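Local atomic coordinates of serine protease inhibitor 4, isoform B (Drosophila melanogaster, PDB entry 4P0O), a protein that probably inhibits serine proteases, and perhaps cysteine proteases, as a member of the serpin family. Residues A5-F10 / L364-D369; S88-I93 / K226-S231; R12-F17 / K368-F373; K172-H177 / N325-E330. One frame throughout, in Å; residues are numbered along the deposited sequence.

Contact 1: A5-F10 / L364-D369; sequences AAHQEF and LVHQKD
His7 and Asp369 form a histidine-carboxylate hydrogen bond at the surface of the serpin fold, joining the first turn of helix 6-28 to the tight turn of the sheet B hairpin made by strands 360-366 and 370-377. Gln367 and Lys368 both adopt left-handed backbone angles as the chain reverses, and Asp369 N closes the turn onto His366 O. Just after it, the carboxylate of Asp369 swings to a place between its own backbone N and carbonyl carbon (chi1 65°), where it meets the imidazole almost edge on. His7 NE2 donates to the syn lone pair of Asp369 OD1 over 2.8 Å, with 158° at the hydrogen; ring and carboxylate planes are 24° apart, so the carboxylate, at the ring edge, is nearly coplanar with the imidazole. Gln367 comes from another direction: its extended chain lays OE1 over one face of the His7 ring, 3.2 Å above the plane and off towards the rim. With a carboxylate at the edge and an amide oxygen above, a protonated His7 would probably be favoured. His366 approaches obliquely, its ND1 3.7 Å from His7 CE1, and its ring meets Tyr85 edge-to-face. A water adds a second link, donating to both Gln8 O at 2.9 Å and Asp369 OD2 at 3.2 Å.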
# COMPACT_ATOMS: atom_id res chain seq x y z
N ALA A 5 -13.85 -14.45 -10.26
CA ALA A 5 -15.03 -13.85 -9.64
C ALA A 5 -14.71 -12.43 -9.17
O ALA A 5 -13.82 -11.77 -9.71
CB ALA A 5 -15.52 -14.72 -8.48
N ALA A 6 -15.45 -11.96 -8.17
CA ALA A 6 -15.28 -10.61 -7.66
C ALA A 6 -13.89 -10.40 -7.07
O ALA A 6 -13.27 -9.37 -7.32
CB ALA A 6 -16.33 -10.28 -6.63
N HIS A 7 -13.42 -11.36 -6.27
CA HIS A 7 -12.10 -11.25 -5.66
C HIS A 7 -11.05 -11.15 -6.74
O HIS A 7 -10.20 -10.28 -6.67
CB HIS A 7 -11.76 -12.44 -4.75
CG HIS A 7 -10.31 -12.49 -4.37
ND1 HIS A 7 -9.84 -12.00 -3.16
CD2 HIS A 7 -9.22 -12.93 -5.04
CE1 HIS A 7 -8.53 -12.17 -3.10
NE2 HIS A 7 -8.12 -12.72 -4.24
N GLN A 8 -11.11 -12.04 -7.72
CA GLN A 8 -10.08 -12.06 -8.75
C GLN A 8 -10.06 -10.78 -9.57
O GLN A 8 -8.99 -10.28 -9.90
CB GLN A 8 -10.23 -13.28 -9.67
CG GLN A 8 -10.03 -14.60 -8.94
CD GLN A 8 -11.28 -15.11 -8.25
OE1 GLN A 8 -12.34 -14.48 -8.31
NE2 GLN A 8 -11.16 -16.27 -7.61
N GLU A 9 -11.22 -10.25 -9.89
CA GLU A 9 -11.25 -9.03 -10.63
C GLU A 9 -10.74 -7.85 -9.79
O GLU A 9 -10.00 -7.07 -10.26
CB GLU A 9 -12.65 -8.72 -11.13
CG GLU A 9 -12.68 -7.66 -12.20
CD GLU A 9 -14.05 -7.04 -12.41
OE1 GLU A 9 -14.85 -6.94 -11.46
OE2 GLU A 9 -14.34 -6.65 -13.54
N PHE A 10 -11.18 -7.77 -8.56
CA PHE A 10 -10.72 -6.72 -7.66
C PHE A 10 -9.19 -6.78 -7.56
O PHE A 10 -8.51 -5.75 -7.64
CB PHE A 10 -11.35 -6.87 -6.26
CG PHE A 10 -10.97 -5.77 -5.31
CD1 PHE A 10 -9.78 -5.84 -4.60
CD2 PHE A 10 -11.79 -4.66 -5.13
CE1 PHE A 10 -9.41 -4.83 -3.73
CE2 PHE A 10 -11.42 -3.64 -4.26
CZ PHE A 10 -10.22 -3.73 -3.57
N LEU A 364 3.62 -8.19 -0.42
CA LEU A 364 2.89 -8.91 0.62
C LEU A 364 1.51 -9.13 0.06
O LEU A 364 0.77 -8.17 -0.17
CB LEU A 364 2.86 -8.13 1.93
CG LEU A 364 2.88 -8.95 3.21
CD1 LEU A 364 3.11 -8.02 4.40
CD2 LEU A 364 1.57 -9.74 3.35
N VAL A 365 1.19 -10.39 -0.22
CA VAL A 365 -0.00 -10.75 -0.99
C VAL A 365 -0.99 -11.65 -0.25
O VAL A 365 -0.61 -12.49 0.56
CB VAL A 365 0.36 -11.49 -2.29
CG1 VAL A 365 1.09 -10.54 -3.23
CG2 VAL A 365 1.21 -12.69 -2.01
N HIS A 366 -2.26 -11.44 -0.57
CA HIS A 366 -3.35 -12.28 -0.14
C HIS A 366 -3.78 -13.20 -1.29
O HIS A 366 -4.01 -12.73 -2.40
CB HIS A 366 -4.52 -11.40 0.33
CG HIS A 366 -5.77 -12.16 0.67
ND1 HIS A 366 -7.01 -11.79 0.20
CD2 HIS A 366 -5.96 -13.24 1.45
CE1 HIS A 366 -7.92 -12.62 0.67
NE2 HIS A 366 -7.31 -13.52 1.44
N GLN A 367 -3.86 -14.50 -1.03
CA GLN A 367 -4.34 -15.48 -2.03
C GLN A 367 -3.53 -15.40 -3.31
O GLN A 367 -4.05 -15.59 -4.40
CB GLN A 367 -5.82 -15.26 -2.34
CG GLN A 367 -6.78 -15.81 -1.33
CD GLN A 367 -8.23 -15.68 -1.78
OE1 GLN A 367 -8.53 -15.68 -2.98
NE2 GLN A 367 -9.14 -15.57 -0.83
N LYS A 368 -2.25 -15.09 -3.15
CA LYS A 368 -1.28 -15.02 -4.25
C LYS A 368 -1.53 -13.93 -5.29
O LYS A 368 -0.71 -13.79 -6.20
CB LYS A 368 -1.24 -16.36 -4.98
CG LYS A 368 -0.77 -17.54 -4.13
CD LYS A 368 -0.83 -18.85 -4.91
CE LYS A 368 -0.40 -18.65 -6.35
NZ LYS A 368 -0.09 -19.90 -7.06
N ASP A 369 -2.62 -13.17 -5.21
CA ASP A 369 -2.96 -12.24 -6.31
C ASP A 369 -3.36 -10.82 -5.89
O ASP A 369 -3.44 -9.93 -6.74
CB ASP A 369 -4.09 -12.85 -7.20
CG ASP A 369 -5.42 -13.03 -6.49
OD1 ASP A 369 -5.54 -12.76 -5.28
OD2 ASP A 369 -6.39 -13.47 -7.15
O HOH W 1 -6.49 -11.79 -9.82

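Contact 2: S88-I93 / K226-S231; sequences SQILRI and KDSDLS
Ile90, just ahead of strand 91-100 of serpin sheet A, plugs against the turn 226-229 that leads into strand 230-237 of sheet B, so that the contact joins the two sheets near one end. Along the turn, Lys226 offers its backbone: its carbonyl O lies 3.9 Å from Ile90 CD1, while its long extended side chain leads away. Asp227 O is at the limit of contact with Ile90 CD1, and waters add to it. One water donates to both Asp227 O and Gln89 OE1, and a second spans Asp227 OD2 and the same Gln89 OE1, two bridges at the exposed margin. Ser228 makes the tightest approach, its CB 3.5 Å from Ile90 CD1, closer than carbon atoms usually sit. Its OG is occupied in the turn itself: with chi1 at 86° it folds back and accepts from Leu230 N (2.9 Å, 161° at the hydrogen), forming an ST turn, and it also bonds Tyr225 O. Beyond Asp229 comes Leu230, whose side chain meets that of Ile90 tip to tip. CD1 of this leucine is shared, touching Ile90 CG2 at 3.8 Å and, more loosely, Leu91 CD1 at 4.3 Å. Phe171 packs on both Ile90 and Leu230, and Tyr85 of helix 71-86 lies against Leu91. The segment carrying Ile90 is itself pinned by a serine in an ST turn and ST motif, for Ser88 OG accepts from both Ile90 N and Leu91 N, each at 2.9 Å.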
# COMPACT_ATOMS: atom_id res chain seq x y z
N SER A 88 -9.75 -11.90 10.89
CA SER A 88 -8.33 -12.21 10.70
C SER A 88 -7.61 -12.09 12.03
O SER A 88 -7.98 -11.28 12.87
CB SER A 88 -7.69 -11.26 9.68
OG SER A 88 -6.30 -11.52 9.61
N GLN A 89 -6.59 -12.91 12.21
CA GLN A 89 -5.74 -12.82 13.38
C GLN A 89 -4.50 -11.97 13.05
O GLN A 89 -3.78 -11.58 13.95
CB GLN A 89 -5.34 -14.21 13.86
CG GLN A 89 -6.54 -15.13 14.08
CD GLN A 89 -6.16 -16.51 14.58
OE1 GLN A 89 -5.47 -17.27 13.90
NE2 GLN A 89 -6.62 -16.84 15.78
N ILE A 90 -4.30 -11.70 11.76
CA ILE A 90 -3.04 -11.13 11.24
C ILE A 90 -3.20 -9.69 10.75
O ILE A 90 -2.29 -8.88 10.87
CB ILE A 90 -2.51 -11.98 10.05
CG1 ILE A 90 -1.97 -13.32 10.55
CG2 ILE A 90 -1.40 -11.24 9.27
CD1 ILE A 90 -1.70 -14.30 9.42
N LEU A 91 -4.37 -9.41 10.17
CA LEU A 91 -4.67 -8.15 9.50
C LEU A 91 -5.73 -7.35 10.21
O LEU A 91 -6.75 -7.90 10.64
CB LEU A 91 -5.17 -8.41 8.08
CG LEU A 91 -4.25 -8.47 6.89
CD1 LEU A 91 -5.10 -8.91 5.69
CD2 LEU A 91 -3.58 -7.12 6.64
N ARG A 92 -5.52 -6.04 10.29
CA ARG A 92 -6.50 -5.09 10.80
C ARG A 92 -6.53 -3.90 9.87
O ARG A 92 -5.50 -3.23 9.67
CB ARG A 92 -6.17 -4.64 12.21
CG ARG A 92 -6.26 -5.72 13.27
CD ARG A 92 -7.68 -5.87 13.79
NE ARG A 92 -7.75 -6.90 14.82
CZ ARG A 92 -7.86 -8.21 14.58
NH1 ARG A 92 -7.93 -8.65 13.33
NH2 ARG A 92 -7.90 -9.07 15.58
N ILE A 93 -7.71 -3.63 9.33
CA ILE A 93 -7.92 -2.49 8.45
C ILE A 93 -8.99 -1.58 9.05
O ILE A 93 -9.97 -2.07 9.60
CB ILE A 93 -8.32 -2.98 7.05
CG1 ILE A 93 -7.21 -3.88 6.50
CG2 ILE A 93 -8.57 -1.80 6.10
CD1 ILE A 93 -7.60 -4.63 5.30
N LYS A 226 2.35 -18.19 8.58
CA LYS A 226 1.72 -19.25 9.35
C LYS A 226 0.21 -19.03 9.51
O LYS A 226 -0.23 -17.89 9.68
CB LYS A 226 2.38 -19.35 10.72
CG LYS A 226 1.92 -20.54 11.55
CD LYS A 226 2.51 -20.46 12.96
CE LYS A 226 2.22 -21.71 13.78
NZ LYS A 226 2.53 -21.50 15.21
N ASP A 227 -0.55 -20.11 9.45
CA ASP A 227 -2.00 -20.09 9.67
C ASP A 227 -2.71 -19.02 8.85
O ASP A 227 -3.50 -18.25 9.39
CB ASP A 227 -2.30 -19.88 11.15
CG ASP A 227 -1.83 -21.03 12.02
OD1 ASP A 227 -1.76 -22.16 11.52
OD2 ASP A 227 -1.53 -20.79 13.20
N SER A 228 -2.48 -19.01 7.54
CA SER A 228 -3.05 -17.99 6.68
C SER A 228 -2.86 -18.36 5.22
O SER A 228 -2.14 -19.32 4.93
CB SER A 228 -2.40 -16.64 6.95
OG SER A 228 -1.22 -16.50 6.18
N ASP A 229 -3.51 -17.63 4.33
CA ASP A 229 -3.20 -17.68 2.90
C ASP A 229 -2.54 -16.34 2.50
O ASP A 229 -2.76 -15.82 1.41
CB ASP A 229 -4.44 -17.96 2.05
CG ASP A 229 -5.61 -17.06 2.39
OD1 ASP A 229 -5.44 -16.12 3.19
OD2 ASP A 229 -6.72 -17.31 1.85
N LEU A 230 -1.76 -15.79 3.42
CA LEU A 230 -0.96 -14.59 3.14
C LEU A 230 0.50 -15.02 2.93
O LEU A 230 0.94 -16.03 3.49
CB LEU A 230 -1.07 -13.58 4.29
CG LEU A 230 -2.47 -12.97 4.48
CD1 LEU A 230 -2.69 -12.49 5.91
CD2 LEU A 230 -2.65 -11.83 3.52
N SER A 231 1.23 -14.28 2.12
CA SER A 231 2.63 -14.63 1.86
C SER A 231 3.41 -13.40 1.39
O SER A 231 2.82 -12.39 1.03
CB SER A 231 2.72 -15.73 0.80
OG SER A 231 2.20 -15.30 -0.43
O HOH W 2 -3.71 -16.59 11.43
O HOH W 3 -4.29 -19.98 14.69

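Contact 3: R12-F17 / K368-F373; sequences RRLALF and KDLPLF
With chi1 at 176° and chi2 at 62°, Leu14 turns its CD2 branch from helix 6-28 into the corner formed by Leu370 and Pro371, at the start of strand 370-377 in sheet B of the serpin fold. Leu370 answers with a similar first torsion (-164°): its CB leaves along the side of the contact, but the branch bends back so that CD2 lies 3.6 Å from Leu14 CD2. The two leucines cross at a slant, whereas Leu14 and the proline ring lie alongside each other, pointing opposite ways, Leu14 CD2 coming within 3.9 Å of Pro371 CD. Along the next step of the helix the small Ala15 lets the backbone come near: Ala15 CA packs on Pro371 CG at 3.9 Å, and these two residues bring helix and strand to 6.2 Å between their CA atoms. No hydrogen bond crosses this interface, which is buried and held by carbon contacts. Leu255 of helix 255-260 covers Ala15 and Pro371 together, while Tyr85 of helix 71-86 touches Leu370. The strand is irregular here, with a classic beta bulge placing both Asp369 and Leu370 opposite His366. One polar atom is buried without a partner in the model, namely Pro371 O, against which the methyl Leu14 CD2 rests at 3.4 Å.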
# COMPACT_ATOMS: atom_id res chain seq x y z
N ARG A 12 -6.94 -8.17 -9.63
CA ARG A 12 -6.31 -7.85 -10.90
C ARG A 12 -6.20 -6.33 -11.07
O ARG A 12 -5.14 -5.80 -11.44
CB ARG A 12 -7.14 -8.47 -12.04
CG ARG A 12 -6.43 -8.80 -13.30
CD ARG A 12 -7.09 -10.04 -13.95
NE ARG A 12 -8.55 -9.92 -13.97
CZ ARG A 12 -9.41 -10.89 -13.65
NH1 ARG A 12 -9.00 -12.09 -13.28
NH2 ARG A 12 -10.71 -10.64 -13.70
N ARG A 13 -7.30 -5.63 -10.81
CA ARG A 13 -7.34 -4.18 -10.95
C ARG A 13 -6.41 -3.51 -9.95
O ARG A 13 -5.73 -2.54 -10.28
CB ARG A 13 -8.78 -3.66 -10.80
CG ARG A 13 -9.66 -4.07 -11.97
CD ARG A 13 -11.16 -3.97 -11.69
NE ARG A 13 -11.92 -4.27 -12.91
CZ ARG A 13 -12.24 -3.38 -13.84
NH1 ARG A 13 -11.90 -2.11 -13.71
NH2 ARG A 13 -12.91 -3.77 -14.91
N LEU A 14 -6.36 -4.05 -8.73
CA LEU A 14 -5.48 -3.51 -7.71
C LEU A 14 -4.00 -3.77 -8.04
O LEU A 14 -3.16 -2.88 -7.83
CB LEU A 14 -5.83 -4.10 -6.33
CG LEU A 14 -4.91 -3.67 -5.18
CD1 LEU A 14 -4.99 -2.18 -4.97
CD2 LEU A 14 -5.27 -4.37 -3.93
N ALA A 15 -3.68 -4.96 -8.54
CA ALA A 15 -2.31 -5.28 -8.96
C ALA A 15 -1.80 -4.32 -10.04
O ALA A 15 -0.63 -3.92 -10.03
CB ALA A 15 -2.24 -6.72 -9.46
N LEU A 16 -2.66 -3.97 -10.98
CA LEU A 16 -2.27 -3.06 -12.05
C LEU A 16 -2.09 -1.64 -11.47
O LEU A 16 -1.08 -0.97 -11.74
CB LEU A 16 -3.27 -3.09 -13.19
CG LEU A 16 -2.96 -2.18 -14.37
CD1 LEU A 16 -1.56 -2.41 -14.93
CD2 LEU A 16 -3.99 -2.36 -15.47
N PHE A 17 -3.03 -1.20 -10.65
CA PHE A 17 -2.88 0.08 -9.94
C PHE A 17 -1.55 0.09 -9.16
O PHE A 17 -0.85 1.09 -9.16
CB PHE A 17 -4.07 0.31 -8.98
CG PHE A 17 -4.00 1.61 -8.21
CD1 PHE A 17 -4.09 2.82 -8.88
CD2 PHE A 17 -3.85 1.62 -6.84
CE1 PHE A 17 -4.03 4.02 -8.18
CE2 PHE A 17 -3.78 2.83 -6.14
CZ PHE A 17 -3.88 4.03 -6.81
N LYS A 368 -2.25 -15.09 -3.15
CA LYS A 368 -1.28 -15.02 -4.25
C LYS A 368 -1.53 -13.93 -5.29
O LYS A 368 -0.71 -13.79 -6.20
CB LYS A 368 -1.24 -16.36 -4.98
CG LYS A 368 -0.77 -17.54 -4.13
CD LYS A 368 -0.83 -18.85 -4.91
CE LYS A 368 -0.40 -18.65 -6.35
NZ LYS A 368 -0.09 -19.90 -7.06
N ASP A 369 -2.62 -13.17 -5.21
CA ASP A 369 -2.96 -12.24 -6.31
C ASP A 369 -3.36 -10.82 -5.89
O ASP A 369 -3.44 -9.93 -6.74
CB ASP A 369 -4.09 -12.85 -7.20
CG ASP A 369 -5.42 -13.03 -6.49
OD1 ASP A 369 -5.54 -12.76 -5.28
OD2 ASP A 369 -6.39 -13.47 -7.15
N LEU A 370 -3.59 -10.60 -4.60
CA LEU A 370 -4.07 -9.32 -4.11
C LEU A 370 -2.98 -8.66 -3.27
O LEU A 370 -2.65 -9.12 -2.17
CB LEU A 370 -5.36 -9.50 -3.31
CG LEU A 370 -6.16 -8.22 -3.08
CD1 LEU A 370 -7.62 -8.54 -2.81
CD2 LEU A 370 -5.60 -7.38 -1.93
N PRO A 371 -2.39 -7.56 -3.77
CA PRO A 371 -1.26 -6.95 -3.06
C PRO A 371 -1.68 -5.97 -1.96
O PRO A 371 -2.35 -4.96 -2.21
CB PRO A 371 -0.50 -6.23 -4.18
CG PRO A 371 -1.54 -5.87 -5.17
CD PRO A 371 -2.59 -6.96 -5.11
N LEU A 372 -1.28 -6.28 -0.73
CA LEU A 372 -1.51 -5.42 0.42
C LEU A 372 -0.36 -4.43 0.65
O LEU A 372 -0.59 -3.28 1.02
CB LEU A 372 -1.71 -6.28 1.67
CG LEU A 372 -2.92 -7.22 1.58
CD1 LEU A 372 -2.94 -8.15 2.77
CD2 LEU A 372 -4.22 -6.43 1.49
N PHE A 373 0.86 -4.90 0.45
CA PHE A 373 2.08 -4.07 0.53
C PHE A 373 2.97 -4.39 -0.65
O PHE A 373 2.99 -5.53 -1.13
CB PHE A 373 2.84 -4.31 1.84
CG PHE A 373 2.13 -3.81 3.06
CD1 PHE A 373 1.16 -4.57 3.68
CD2 PHE A 373 2.43 -2.57 3.60
CE1 PHE A 373 0.50 -4.11 4.82
CE2 PHE A 373 1.79 -2.11 4.73
CZ PHE A 373 0.82 -2.86 5.34

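Contact 4: K172-H177 / N325-E330; sequences KGTWQH and NEEGTE
Trp175 and Gly328 meet in the breach of sheet A, the place where serpins open to admit their reactive-centre loop. Here the Glu-Glu-Gly-Thr hinge (Glu326 to Thr329) runs into strand 328-341, antiparallel to both strand 161-174 and strand 311-324, as expected of the relaxed form with the loop inserted as a new central strand. Strands 172-174 and 328-330 run at 177°, their axes 4.8 Å apart, and Gly173 and Thr329 form the hydrogen-bonded pair, N to O both ways at 3.0 Å. Trp175 N extends the ladder to Glu327 O. The indole then turns under the hinge: its NE1 donates to Asn325 O (2.9 Å), with the acceptor only 7° out of the ring plane, and this edge bond fixes how the ring is rotated. Gly328 CA sits over the face, 3.4 Å from the centre of the five-membered ring, a CH-pi contact. At the far rim, Trp175 CZ2 reaches Thr329 OG1 at 3.4 Å, and that hydroxyl is bonded to Tyr225, whose own ring stacks on the tryptophan. On the face carrying Lys172 and Glu330 the side chains cross with Lys172 CD 3.9 Å from Glu330 CD, while the carboxylate is bonded to His170 and Asn145. Asn325 OD1 shapes the hinge, accepting from Glu327 N, an Asx turn, and from Gly328 N, which makes it an Asx motif, each at 3.1 Å.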
# COMPACT_ATOMS: atom_id res chain seq x y z
N LYS A 172 0.59 -8.25 11.10
CA LYS A 172 1.62 -8.90 11.89
C LYS A 172 1.47 -10.40 11.74
O LYS A 172 0.51 -11.00 12.21
CB LYS A 172 1.56 -8.49 13.36
CG LYS A 172 2.76 -9.01 14.14
CD LYS A 172 3.00 -8.28 15.44
CE LYS A 172 4.02 -9.03 16.30
NZ LYS A 172 5.09 -9.69 15.48
N GLY A 173 2.43 -11.00 11.04
CA GLY A 173 2.41 -12.42 10.76
C GLY A 173 3.71 -13.10 11.13
O GLY A 173 4.78 -12.49 11.15
N THR A 174 3.60 -14.39 11.39
CA THR A 174 4.74 -15.24 11.71
C THR A 174 5.06 -16.06 10.47
O THR A 174 4.14 -16.52 9.81
CB THR A 174 4.39 -16.19 12.89
OG1 THR A 174 4.05 -15.39 14.03
CG2 THR A 174 5.54 -17.10 13.22
N TRP A 175 6.32 -16.27 10.15
CA TRP A 175 6.63 -17.13 9.04
C TRP A 175 6.14 -18.54 9.30
O TRP A 175 6.21 -19.01 10.38
CB TRP A 175 8.13 -17.20 8.75
CG TRP A 175 8.79 -15.94 8.37
CD1 TRP A 175 9.82 -15.35 9.01
CD2 TRP A 175 8.52 -15.13 7.23
NE1 TRP A 175 10.18 -14.22 8.38
CE2 TRP A 175 9.41 -14.07 7.27
CE3 TRP A 175 7.60 -15.19 6.19
CZ2 TRP A 175 9.40 -13.06 6.31
CZ3 TRP A 175 7.61 -14.21 5.25
CH2 TRP A 175 8.49 -13.17 5.31
N GLN A 176 5.66 -19.19 8.26
CA GLN A 176 5.35 -20.59 8.35
C GLN A 176 6.63 -21.37 8.65
O GLN A 176 6.65 -22.23 9.46
CB GLN A 176 4.74 -21.12 7.07
CG GLN A 176 4.54 -22.61 7.15
CD GLN A 176 3.73 -23.15 6.05
OE1 GLN A 176 3.17 -22.43 5.26
NE2 GLN A 176 3.66 -24.44 5.98
N HIS A 177 7.67 -21.02 7.93
CA HIS A 177 9.01 -21.53 8.19
C HIS A 177 9.92 -20.41 8.68
O HIS A 177 10.50 -19.68 7.88
CB HIS A 177 9.60 -22.17 6.93
CG HIS A 177 8.73 -23.24 6.34
ND1 HIS A 177 8.50 -24.44 6.98
CD2 HIS A 177 8.06 -23.30 5.17
CE1 HIS A 177 7.71 -25.19 6.23
NE2 HIS A 177 7.43 -24.52 5.13
N ASN A 325 12.12 -10.00 9.80
CA ASN A 325 13.13 -10.63 10.64
C ASN A 325 12.91 -12.14 10.69
O ASN A 325 12.12 -12.68 9.92
CB ASN A 325 13.14 -10.01 12.04
CG ASN A 325 11.80 -10.16 12.77
OD1 ASN A 325 11.03 -11.07 12.49
ND2 ASN A 325 11.53 -9.25 13.69
N GLU A 326 13.62 -12.81 11.60
CA GLU A 326 13.67 -14.26 11.60
C GLU A 326 12.30 -14.87 11.92
O GLU A 326 12.01 -16.01 11.53
CB GLU A 326 14.71 -14.76 12.61
CG GLU A 326 16.18 -14.54 12.20
CD GLU A 326 16.72 -13.17 12.58
OE1 GLU A 326 15.94 -12.29 12.98
OE2 GLU A 326 17.95 -12.97 12.47
N GLU A 327 11.46 -14.11 12.63
CA GLU A 327 10.19 -14.63 13.13
C GLU A 327 9.04 -14.39 12.17
O GLU A 327 8.09 -15.19 12.11
CB GLU A 327 9.86 -13.99 14.48
CG GLU A 327 8.53 -14.47 15.06
CD GLU A 327 8.32 -14.02 16.50
OE1 GLU A 327 9.12 -13.19 16.99
OE2 GLU A 327 7.36 -14.50 17.13
N GLY A 328 9.09 -13.30 11.42
CA GLY A 328 8.00 -12.96 10.53
C GLY A 328 8.11 -11.56 9.98
O GLY A 328 9.20 -11.10 9.64
N THR A 329 6.97 -10.90 9.90
CA THR A 329 6.89 -9.56 9.34
C THR A 329 5.85 -8.76 10.09
O THR A 329 4.76 -9.26 10.38
CB THR A 329 6.50 -9.60 7.84
OG1 THR A 329 7.47 -10.34 7.10
CG2 THR A 329 6.36 -8.20 7.27
N GLU A 330 6.18 -7.51 10.39
CA GLU A 330 5.18 -6.54 10.83
C GLU A 330 5.20 -5.39 9.82
O GLU A 330 6.26 -4.90 9.43
CB GLU A 330 5.43 -6.04 12.26
CG GLU A 330 4.29 -5.14 12.74
CD GLU A 330 4.32 -4.81 14.22
OE1 GLU A 330 5.35 -5.02 14.88
OE2 GLU A 330 3.29 -4.33 14.73

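In the fold
Contacts 1 and 3, centres about 7 Å apart, are successive steps of helix 6-28 along one sheet B hairpin and share Lys368 and Asp369. Contact 2 joins that hairpin through strand 230-237, with probable hydrogen bonds from Val365 N to Ser231 O (2.9 Å) and from Gln367 N to Asp229 O (3.0 Å); Leu372 CD1 packs against both Leu91 and Leu230. Contact 2 also borders the breach in contact 4, about 11 Å between centres, where Lys226 N lies 2.7 Å from Thr174 O and Lys172 N 3.0 Å from Ile90 O. The probable inserted loop is thus tied to sheet B; the centre of contact 4 lies about 21 Å from those of contacts 1 and 3.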